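Local coordinates for protein CdnC (Chryseobacterium gregarium DSM 19109, PDB 7MGV) that acts as an ATP-grasp ligase that installs single and bicyclic omega-ester macrocycles in a multicore precursor peptide, making a graspetide-type natural product, at residues D156-K161 / I286-D291; C166-P171 / D217-C222; R182-K187 / M224-K229. All coordinates share one frame; numbering follows the deposited sequence.

Contact 1: D156-K161 / I286-D291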
loop_
_atom_site.group_PDB
_atom_site.type_symbol
_atom_site.label_atom_id
_atom_site.label_comp_id
_atom_site.label_asym_id
_atom_site.label_seq_id
_atom_site.Cartn_x
_atom_site.Cartn_y
_atom_site.Cartn_z
ATOM N N ASP A 156 -19.364 9.840 4.214
ATOM C CA ASP A 156 -20.802 9.866 3.973
ATOM C C ASP A 156 -21.529 8.890 4.891
ATOM O O ASP A 156 -22.610 9.199 5.406
ATOM C CB ASP A 156 -21.096 9.547 2.507
ATOM C CG ASP A 156 -22.580 9.413 2.228
ATOM O OD1 ASP A 156 -23.325 10.379 2.495
ATOM O OD2 ASP A 156 -23.001 8.340 1.746
ATOM N N LYS A 157 -20.948 7.708 5.115
ATOM C CA LYS A 157 -21.586 6.727 5.991
ATOM C C LYS A 157 -21.655 7.223 7.430
ATOM O O LYS A 157 -22.642 6.973 8.131
ATOM C CB LYS A 157 -20.838 5.397 5.925
ATOM C CG LYS A 157 -21.304 4.476 4.816
ATOM C CD LYS A 157 -20.576 3.147 4.881
ATOM C CE LYS A 157 -20.969 2.244 3.727
ATOM N NZ LYS A 157 -20.107 1.033 3.667
ATOM N N ILE A 158 -20.614 7.922 7.889
ATOM C CA ILE A 158 -20.588 8.413 9.266
ATOM C C ILE A 158 -21.655 9.478 9.488
ATOM O O ILE A 158 -22.165 9.636 10.604
ATOM C CB ILE A 158 -19.180 8.939 9.602
ATOM C CG1 ILE A 158 -18.159 7.809 9.515
ATOM C CG2 ILE A 158 -19.137 9.567 10.987
ATOM C CD1 ILE A 158 -16.743 8.294 9.496
ATOM N N GLY A 159 -22.025 10.206 8.440
ATOM C CA GLY A 159 -22.957 11.314 8.555
ATOM C C GLY A 159 -22.406 12.634 8.068
ATOM O O GLY A 159 -23.144 13.629 8.062
ATOM N N PHE A 160 -21.139 12.692 7.665
ATOM C CA PHE A 160 -20.597 13.905 7.074
ATOM C C PHE A 160 -21.353 14.244 5.798
ATOM O O PHE A 160 -21.747 13.357 5.035
ATOM C CB PHE A 160 -19.113 13.730 6.741
ATOM C CG PHE A 160 -18.199 13.793 7.931
ATOM C CD1 PHE A 160 -17.885 15.006 8.524
ATOM C CD2 PHE A 160 -17.625 12.638 8.437
ATOM C CE1 PHE A 160 -17.031 15.064 9.612
ATOM C CE2 PHE A 160 -16.770 12.688 9.524
ATOM C CZ PHE A 160 -16.472 13.902 10.111
ATOM N N LYS A 161 -21.560 15.536 5.574
ATOM C CA LYS A 161 -21.975 16.000 4.260
ATOM C C LYS A 161 -20.744 16.134 3.374
ATOM O O LYS A 161 -19.748 16.738 3.782
ATOM C CB LYS A 161 -22.715 17.333 4.364
ATOM C CG LYS A 161 -23.919 17.287 5.286
ATOM C CD LYS A 161 -24.906 16.217 4.837
ATOM C CE LYS A 161 -25.514 15.485 6.024
ATOM N NZ LYS A 161 -26.125 16.437 6.987
ATOM N N ILE A 286 -15.700 13.568 13.502
ATOM C CA ILE A 286 -14.267 13.502 13.208
ATOM C C ILE A 286 -13.614 12.374 14.004
ATOM O O ILE A 286 -12.851 11.552 13.465
ATOM C CB ILE A 286 -13.602 14.857 13.507
ATOM C CG1 ILE A 286 -14.075 15.926 12.519
ATOM C CG2 ILE A 286 -12.098 14.722 13.478
ATOM C CD1 ILE A 286 -13.352 15.904 11.192
ATOM N N LEU A 287 -13.893 12.333 15.310
ATOM C CA LEU A 287 -13.366 11.256 16.142
ATOM C C LEU A 287 -13.867 9.901 15.659
ATOM O O LEU A 287 -13.124 8.912 15.681
ATOM C CB LEU A 287 -13.746 11.487 17.604
ATOM C CG LEU A 287 -13.033 12.654 18.292
ATOM C CD1 LEU A 287 -13.689 12.979 19.623
ATOM C CD2 LEU A 287 -11.556 12.346 18.481
ATOM N N GLU A 288 -15.116 9.839 15.193
ATOM C CA GLU A 288 -15.640 8.586 14.658
ATOM C C GLU A 288 -14.944 8.187 13.364
ATOM O O GLU A 288 -14.762 6.994 13.106
ATOM C CB GLU A 288 -17.146 8.699 14.434
ATOM C CG GLU A 288 -17.805 7.394 14.033
ATOM C CD GLU A 288 -19.316 7.461 14.104
ATOM O OE1 GLU A 288 -19.978 6.536 13.589
ATOM O OE2 GLU A 288 -19.840 8.441 14.676
ATOM N N LEU A 289 -14.563 9.159 12.532
ATOM C CA LEU A 289 -13.802 8.850 11.325
ATOM C C LEU A 289 -12.460 8.226 11.682
ATOM O O LEU A 289 -12.064 7.193 11.120
ATOM C CB LEU A 289 -13.611 10.118 10.493
ATOM C CG LEU A 289 -12.741 10.029 9.238
ATOM C CD1 LEU A 289 -13.407 9.168 8.176
ATOM C CD2 LEU A 289 -12.448 11.419 8.698
ATOM N N LEU A 290 -11.752 8.838 12.634
ATOM C CA LEU A 290 -10.491 8.246 13.078
ATOM C C LEU A 290 -10.708 6.882 13.725
ATOM O O LEU A 290 -9.837 6.010 13.640
ATOM C CB LEU A 290 -9.765 9.187 14.037
ATOM C CG LEU A 290 -8.898 10.232 13.329
ATOM C CD1 LEU A 290 -9.646 11.551 13.187
ATOM C CD2 LEU A 290 -7.574 10.426 14.048
ATOM N N ASP A 291 -11.860 6.678 14.370
ATOM C CA ASP A 291 -12.171 5.372 14.944
ATOM C C ASP A 291 -12.381 4.327 13.856
ATOM O O ASP A 291 -11.905 3.192 13.975
ATOM C CB ASP A 291 -13.415 5.469 15.827
ATOM C CG ASP A 291 -13.142 6.157 17.151
ATOM O OD1 ASP A 291 -11.956 6.354 17.489
ATOM O OD2 ASP A 291 -14.118 6.504 17.851
#
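I158 makes the main projection of this contact, and its two branches reach different parts of helix 280-293. The long branch, with CG1 anti to the carbonyl carbon (chi1 -63°) and extended beyond, pushes CD1 against the backbone of L289, 3.5 Å from L289 CA and 3.7 Å from L289 CD1. The short branch lies alongside the extended chain of E288, where I158 CG2 comes 3.8 Å from E288 CD. Trimming this residue to an alanine would probably open a gap beside L289 and deprive the aliphatic stem of E288 of its apolar neighbour. A second bump is the ring of F160, which crosses I286 at about a right angle. F160 CZ lies 3.5 Å from I286 N, I286 CA sits in the ring plane at its edge, and I286 CD1 closes in 3.9 Å from F160 CZ. L289 CB reaches F160 CE2 at 4.2 Å, placing it between the two bumps. G159 separates them where helix 148-158 ends; at its phi of 122° a side chain would be jammed against I158 O. Around this interlock, M285 of helix 280-293 touches both I158 and F160, M302 of strand 297-304 packs on F160, and F312 of strand 310-316 meets its ring.

Contact 2: C166-P171 / D217-C222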
loop_
_atom_site.group_PDB
_atom_site.type_symbol
_atom_site.label_atom_id
_atom_site.label_comp_id
_atom_site.label_asym_id
_atom_site.label_seq_id
_atom_site.Cartn_x
_atom_site.Cartn_y
_atom_site.Cartn_z
ATOM N N CYS A 166 -17.875 13.012 -8.815
ATOM C CA CYS A 166 -17.840 12.092 -9.949
ATOM C C CYS A 166 -16.378 11.847 -10.300
ATOM O O CYS A 166 -15.721 12.724 -10.865
ATOM C CB CYS A 166 -18.608 12.649 -11.153
ATOM S SG CYS A 166 -18.589 11.570 -12.614
ATOM N N VAL A 167 -15.859 10.676 -9.943
ATOM C CA VAL A 167 -14.522 10.266 -10.356
ATOM C C VAL A 167 -14.668 9.440 -11.626
ATOM O O VAL A 167 -15.292 8.373 -11.610
ATOM C CB VAL A 167 -13.818 9.464 -9.252
ATOM C CG1 VAL A 167 -12.385 9.160 -9.653
ATOM C CG2 VAL A 167 -13.860 10.222 -7.930
ATOM N N THR A 168 -14.106 9.926 -12.731
ATOM C CA THR A 168 -14.439 9.267 -13.987
ATOM C C THR A 168 -13.363 9.483 -15.041
ATOM O O THR A 168 -12.557 10.416 -14.968
ATOM C CB THR A 168 -15.794 9.747 -14.520
ATOM O OG1 THR A 168 -16.203 8.905 -15.604
ATOM C CG2 THR A 168 -15.705 11.189 -15.008
ATOM N N ASN A 169 -13.367 8.574 -16.018
ATOM C CA ASN A 169 -12.674 8.741 -17.289
ATOM C C ASN A 169 -13.661 8.758 -18.449
ATOM O O ASN A 169 -13.248 8.617 -19.606
ATOM C CB ASN A 169 -11.644 7.625 -17.492
ATOM C CG ASN A 169 -12.290 6.290 -17.813
ATOM O OD1 ASN A 169 -13.247 5.880 -17.162
ATOM N ND2 ASN A 169 -11.772 5.608 -18.831
ATOM N N ASN A 170 -14.954 8.928 -18.164
ATOM C CA ASN A 170 -16.005 8.895 -19.169
ATOM C C ASN A 170 -16.381 10.321 -19.536
ATOM O O ASN A 170 -16.979 11.023 -18.706
ATOM C CB ASN A 170 -17.221 8.138 -18.633
ATOM C CG ASN A 170 -18.261 7.846 -19.705
ATOM O OD1 ASN A 170 -18.404 8.588 -20.678
ATOM N ND2 ASN A 170 -19.000 6.758 -19.521
ATOM N N PRO A 171 -16.062 10.794 -20.745
ATOM C CA PRO A 171 -16.400 12.185 -21.097
ATOM C C PRO A 171 -17.884 12.500 -20.993
ATOM O O PRO A 171 -18.250 13.582 -20.518
ATOM C CB PRO A 171 -15.891 12.314 -22.541
ATOM C CG PRO A 171 -14.855 11.248 -22.682
ATOM C CD PRO A 171 -15.314 10.112 -21.815
ATOM N N ASP A 217 -13.211 15.452 -23.970
ATOM C CA ASP A 217 -13.012 14.172 -24.639
ATOM C C ASP A 217 -11.668 13.539 -24.301
ATOM O O ASP A 217 -11.528 12.317 -24.414
ATOM C CB ASP A 217 -13.142 14.344 -26.154
ATOM C CG ASP A 217 -14.567 14.640 -26.586
ATOM O OD1 ASP A 217 -15.503 14.073 -25.983
ATOM O OD2 ASP A 217 -14.752 15.438 -27.529
ATOM N N THR A 218 -10.683 14.337 -23.884
ATOM C CA THR A 218 -9.383 13.795 -23.507
ATOM C C THR A 218 -9.426 13.023 -22.195
ATOM O O THR A 218 -8.443 12.355 -21.859
ATOM C CB THR A 218 -8.351 14.919 -23.405
ATOM O OG1 THR A 218 -8.651 15.745 -22.273
ATOM C CG2 THR A 218 -8.365 15.770 -24.667
ATOM N N LEU A 219 -10.536 13.100 -21.454
ATOM C CA LEU A 219 -10.697 12.334 -20.222
ATOM C C LEU A 219 -10.510 10.838 -20.439
ATOM O O LEU A 219 -10.285 10.101 -19.472
ATOM C CB LEU A 219 -12.084 12.602 -19.636
ATOM C CG LEU A 219 -12.262 12.667 -18.120
ATOM C CD1 LEU A 219 -11.141 13.443 -17.466
ATOM C CD2 LEU A 219 -13.602 13.297 -17.800
ATOM N N LEU A 220 -10.603 10.376 -21.688
ATOM C CA LEU A 220 -10.450 8.958 -21.992
ATOM C C LEU A 220 -9.082 8.424 -21.577
ATOM O O LEU A 220 -8.963 7.250 -21.207
ATOM C CB LEU A 220 -10.685 8.737 -23.488
ATOM C CG LEU A 220 -10.207 7.447 -24.155
ATOM C CD1 LEU A 220 -11.257 6.355 -24.025
ATOM C CD2 LEU A 220 -9.874 7.710 -25.614
ATOM N N TYR A 221 -8.046 9.263 -21.618
ATOM C CA TYR A 221 -6.684 8.799 -21.386
ATOM C C TYR A 221 -6.262 8.842 -19.924
ATOM O O TYR A 221 -5.261 8.208 -19.569
ATOM C CB TYR A 221 -5.703 9.625 -22.223
ATOM C CG TYR A 221 -6.095 9.700 -23.679
ATOM C CD1 TYR A 221 -6.054 8.570 -24.484
ATOM C CD2 TYR A 221 -6.530 10.891 -24.242
ATOM C CE1 TYR A 221 -6.421 8.627 -25.812
ATOM C CE2 TYR A 221 -6.903 10.957 -25.567
ATOM C CZ TYR A 221 -6.845 9.822 -26.349
ATOM O OH TYR A 221 -7.213 9.881 -27.673
ATOM N N CYS A 222 -6.989 9.568 -19.072
ATOM C CA CYS A 222 -6.672 9.623 -17.649
ATOM C C CYS A 222 -7.853 10.215 -16.888
ATOM O O CYS A 222 -8.377 11.265 -17.280
ATOM C CB CYS A 222 -5.402 10.444 -17.402
ATOM S SG CYS A 222 -5.159 10.963 -15.680
#
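L219 fits its side chain into the bend at T168-N170, an ST turn that ends strand 165-168 and leads, through N170 as N-cap, into helix 171-181. L219 CG lies 3.9 Å from T168 O, while L219 CD2 meets T168 CG2 at 4.1 Å, the two side chains crossing at about a right angle. On the backbone side, N169 CB approaches L219 O to 3.4 Å. The carbonyls N169 O and L219 O also come close, but as two acceptors they make no bond. The ring of P171 packs on D217 and L219 of the 3-10 segment, with P171 CB 3.9 Å from D217 OD1 and P171 CG 4.3 Å from L219 CB. A second shell positions these groups. A174 of helix 171-181 and an aromatic side chain of the bound peptide pack on L219. Strand 165-168 pairs antiparallel with a strand of the second subunit, whose L64 N and N62 O hold the amide of N169. T168 OG1 meets S65 OG of that subunit and is placed for the turn by lying anti to its own N (chi1 -169°): it accepts from N170 N at 2.8 Å, with an N-H...O angle of 158°.

Contact 3: R182-K187 / M224-K229. With ADP (adenosine-5'-diphosphate), chain F.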
loop_
_atom_site.group_PDB
_atom_site.type_symbol
_atom_site.label_atom_id
_atom_site.label_comp_id
_atom_site.label_asym_id
_atom_site.label_seq_id
_atom_site.Cartn_x
_atom_site.Cartn_y
_atom_site.Cartn_z
ATOM N N ARG A 182 -23.536 22.424 -12.568
ATOM C CA ARG A 182 -23.424 23.777 -13.111
ATOM C C ARG A 182 -22.276 24.580 -12.504
ATOM O O ARG A 182 -21.859 25.599 -13.066
ATOM C CB ARG A 182 -24.757 24.516 -12.908
ATOM C CG ARG A 182 -24.751 26.006 -13.227
ATOM C CD ARG A 182 -25.296 26.829 -12.066
ATOM N NE ARG A 182 -26.754 26.768 -11.978
ATOM C CZ ARG A 182 -27.424 26.215 -10.971
ATOM N NH1 ARG A 182 -26.772 25.670 -9.953
ATOM N NH2 ARG A 182 -28.751 26.207 -10.980
ATOM N N ASP A 183 -21.699 24.096 -11.407
ATOM C CA ASP A 183 -20.560 24.779 -10.790
ATOM C C ASP A 183 -19.649 23.685 -10.240
ATOM O O ASP A 183 -19.800 23.246 -9.096
ATOM C CB ASP A 183 -20.999 25.754 -9.708
ATOM C CG ASP A 183 -21.170 27.167 -10.232
ATOM O OD1 ASP A 183 -20.268 27.647 -10.950
ATOM O OD2 ASP A 183 -22.209 27.793 -9.935
ATOM N N VAL A 184 -18.698 23.258 -11.064
ATOM C CA VAL A 184 -17.912 22.064 -10.797
ATOM C C VAL A 184 -16.435 22.422 -10.842
ATOM O O VAL A 184 -15.976 23.075 -11.784
ATOM C CB VAL A 184 -18.226 20.941 -11.803
ATOM C CG1 VAL A 184 -17.410 19.698 -11.489
ATOM C CG2 VAL A 184 -19.715 20.625 -11.794
ATOM N N VAL A 185 -15.704 21.996 -9.829
ATOM C CA VAL A 185 -14.250 22.031 -9.834
ATOM C C VAL A 185 -13.754 20.654 -10.247
ATOM O O VAL A 185 -14.443 19.638 -10.074
ATOM C CB VAL A 185 -13.680 22.443 -8.460
ATOM C CG1 VAL A 185 -14.292 23.761 -8.006
ATOM C CG2 VAL A 185 -13.927 21.354 -7.427
ATOM N N ALA A 186 -12.555 20.619 -10.815
ATOM C CA ALA A 186 -11.915 19.379 -11.223
ATOM C C ALA A 186 -10.551 19.296 -10.561
ATOM O O ALA A 186 -9.759 20.241 -10.644
ATOM C CB ALA A 186 -11.780 19.295 -12.744
ATOM N N LYS A 187 -10.281 18.175 -9.901
ATOM C CA LYS A 187 -8.996 17.972 -9.256
ATOM C C LYS A 187 -8.475 16.577 -9.565
ATOM O O LYS A 187 -9.239 15.649 -9.857
ATOM C CB LYS A 187 -9.081 18.191 -7.735
ATOM C CG LYS A 187 -10.226 17.472 -7.043
ATOM C CD LYS A 187 -10.398 17.975 -5.614
ATOM C CE LYS A 187 -11.462 17.186 -4.864
ATOM N NZ LYS A 187 -11.908 17.884 -3.625
ATOM N N MET A 224 -10.331 11.925 -13.852
ATOM C CA MET A 224 -10.301 13.139 -13.050
ATOM C C MET A 224 -11.441 13.065 -12.043
ATOM O O MET A 224 -12.418 12.330 -12.239
ATOM C CB MET A 224 -10.412 14.394 -13.929
ATOM C CG MET A 224 -10.218 15.709 -13.189
ATOM S SD MET A 224 -8.487 16.186 -13.047
ATOM C CE MET A 224 -8.467 17.640 -14.082
ATOM N N GLN A 225 -11.305 13.826 -10.951
ATOM C CA GLN A 225 -12.290 13.869 -9.879
ATOM C C GLN A 225 -13.022 15.204 -9.966
ATOM O O GLN A 225 -12.441 16.256 -9.681
ATOM C CB GLN A 225 -11.601 13.695 -8.529
ATOM C CG GLN A 225 -12.519 13.681 -7.325
ATOM C CD GLN A 225 -11.769 13.373 -6.042
ATOM O OE1 GLN A 225 -10.557 13.152 -6.057
ATOM N NE2 GLN A 225 -12.485 13.356 -4.925
ATOM N N PHE A 226 -14.286 15.166 -10.374
ATOM C CA PHE A 226 -15.128 16.348 -10.451
ATOM C C PHE A 226 -15.967 16.468 -9.188
ATOM O O PHE A 226 -16.403 15.469 -8.613
ATOM C CB PHE A 226 -16.040 16.287 -11.678
ATOM C CG PHE A 226 -15.297 16.257 -12.980
ATOM C CD1 PHE A 226 -14.843 15.057 -13.505
ATOM C CD2 PHE A 226 -15.052 17.425 -13.681
ATOM C CE1 PHE A 226 -14.158 15.025 -14.702
ATOM C CE2 PHE A 226 -14.367 17.399 -14.881
ATOM C CZ PHE A 226 -13.920 16.197 -15.391
ATOM N N GLN A 227 -16.195 17.706 -8.759
ATOM C CA GLN A 227 -16.941 17.941 -7.533
ATOM C C GLN A 227 -17.747 19.222 -7.660
ATOM O O GLN A 227 -17.289 20.195 -8.261
ATOM C CB GLN A 227 -16.012 18.035 -6.320
ATOM C CG GLN A 227 -15.975 16.784 -5.469
ATOM C CD GLN A 227 -15.152 16.966 -4.212
ATOM O OE1 GLN A 227 -14.523 18.007 -4.014
ATOM N NE2 GLN A 227 -15.150 15.954 -3.355
ATOM N N LYS A 228 -18.948 19.213 -7.090
ATOM C CA LYS A 228 -19.710 20.447 -6.960
ATOM C C LYS A 228 -18.902 21.460 -6.162
ATOM O O LYS A 228 -18.342 21.135 -5.110
ATOM C CB LYS A 228 -21.050 20.175 -6.276
ATOM C CG LYS A 228 -21.835 21.431 -5.925
ATOM C CD LYS A 228 -23.078 21.572 -6.791
ATOM C CE LYS A 228 -23.769 22.906 -6.556
ATOM N NZ LYS A 228 -22.929 24.046 -7.015
ATOM N N LYS A 229 -18.819 22.684 -6.673
ATOM C CA LYS A 229 -18.054 23.724 -5.997
ATOM C C LYS A 229 -18.825 24.212 -4.781
ATOM O O LYS A 229 -19.939 24.734 -4.910
ATOM C CB LYS A 229 -17.751 24.888 -6.938
ATOM C CG LYS A 229 -16.837 25.933 -6.309
ATOM C CD LYS A 229 -16.594 27.115 -7.229
ATOM C CE LYS A 229 -17.417 28.319 -6.804
ATOM N NZ LYS A 229 -16.558 29.402 -6.252
HETATM P PB ADP F . -3.253 23.695 -2.129
HETATM O O1B ADP F . -4.087 22.616 -1.479
HETATM O O2B ADP F . -1.838 23.275 -2.443
HETATM O O3B ADP F . -3.392 25.056 -1.488
HETATM P PA ADP F . -4.837 22.692 -4.184
HETATM O O1A ADP F . -4.209 21.355 -3.865
HETATM O O2A ADP F . -5.226 23.048 -5.599
HETATM O O3A ADP F . -3.944 23.880 -3.570
HETATM O "O5'" ADP F . -6.130 22.857 -3.248
HETATM C "C5'" ADP F . -7.425 22.503 -3.707
HETATM C "C4'" ADP F . -8.364 23.622 -3.281
HETATM O "O4'" ADP F . -9.644 23.433 -3.881
HETATM C "C3'" ADP F . -8.552 23.663 -1.773
HETATM O "O3'" ADP F . -8.058 24.903 -1.259
HETATM C "C2'" ADP F . -10.046 23.577 -1.546
HETATM O "O2'" ADP F . -10.479 24.647 -0.704
HETATM C "C1'" ADP F . -10.669 23.696 -2.927
HETATM N N9 ADP F . -11.748 22.698 -3.084
HETATM C C8 ADP F . -11.605 21.360 -3.025
HETATM N N7 ADP F . -12.795 20.735 -3.208
HETATM C C5 ADP F . -13.726 21.692 -3.386
HETATM C C6 ADP F . -15.185 21.728 -3.630
HETATM N N6 ADP F . -15.906 20.585 -3.720
HETATM N N1 ADP F . -15.768 22.942 -3.755
HETATM C C2 ADP F . -15.064 24.086 -3.667
HETATM N N3 ADP F . -13.739 24.129 -3.449
HETATM C C4 ADP F . -13.030 22.984 -3.300
HETATM O O HOH W 1 -12.664 15.594 -1.921
#
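V185 with Q227 and K187 with Q225 form the two hydrogen-bonded pairs of an antiparallel ladder, the strand axes running at 153°. Each pair has bonds both ways, such as K187 N to Q225 O at 2.9 Å. K229 N to D183 O, at 2.7 Å, extends the ladder just beyond the strands. Polar groups of side chain and backbone line the adenine end of this ATP-grasp ligase's ADP pocket. K187, extended beyond CG, brings NZ to Q227 OE1 at 2.6 Å, arriving 47° out of the carbonyl plane, and to ADP N7 at 3.0 Å. Q227 OE1 also accepts from ADP N6 at 2.9 Å, and backbone K228 O takes that same amino group, so two carbonyls grip N6. A water joins K187 NZ to Q227 NE2. Apolar contacts complete the adenine side: V185 CG2 lies 4.0 Å from ADP C6, and V185 CG1 meets K229 CG at 3.8 Å. On the other face of the sheet V184 CG1 stands at the edge of the F226 ring, and A186 CB reaches F226 CE2 at 3.9 Å. In the five-stranded sheet strand 199-207 pairs with 184-187 and strand 165-168 with 224-228; helix 171-181 packs on V184 and F226, helix 148-158 on Q225 and Q227.

Contacts 1 and 3 are buried, whereas contact 2 is only partly so, its centre lying farthest from the centre of the chain, at about 27 Å. Contacts 1 and 2 both touch the second subunit, contact 2 through a sheet that runs on across the interface. Contacts 2 and 3 share that sheet: strands 165-168 and 224-228 are neighbours in it, T168 O lies 2.9 Å from M224 N, and L219 packs on F226. Contact 1 belongs beside the other antiparallel sheet; helix 148-158 reaches both contacts 1 and 3. Chemistry follows position. Contact 1 joins its segments by apolar interlocking, contact 2 by a leucine set into a turn, with a proline beside it, and contact 3 by backbone pairing plus nucleotide-directed polar groups.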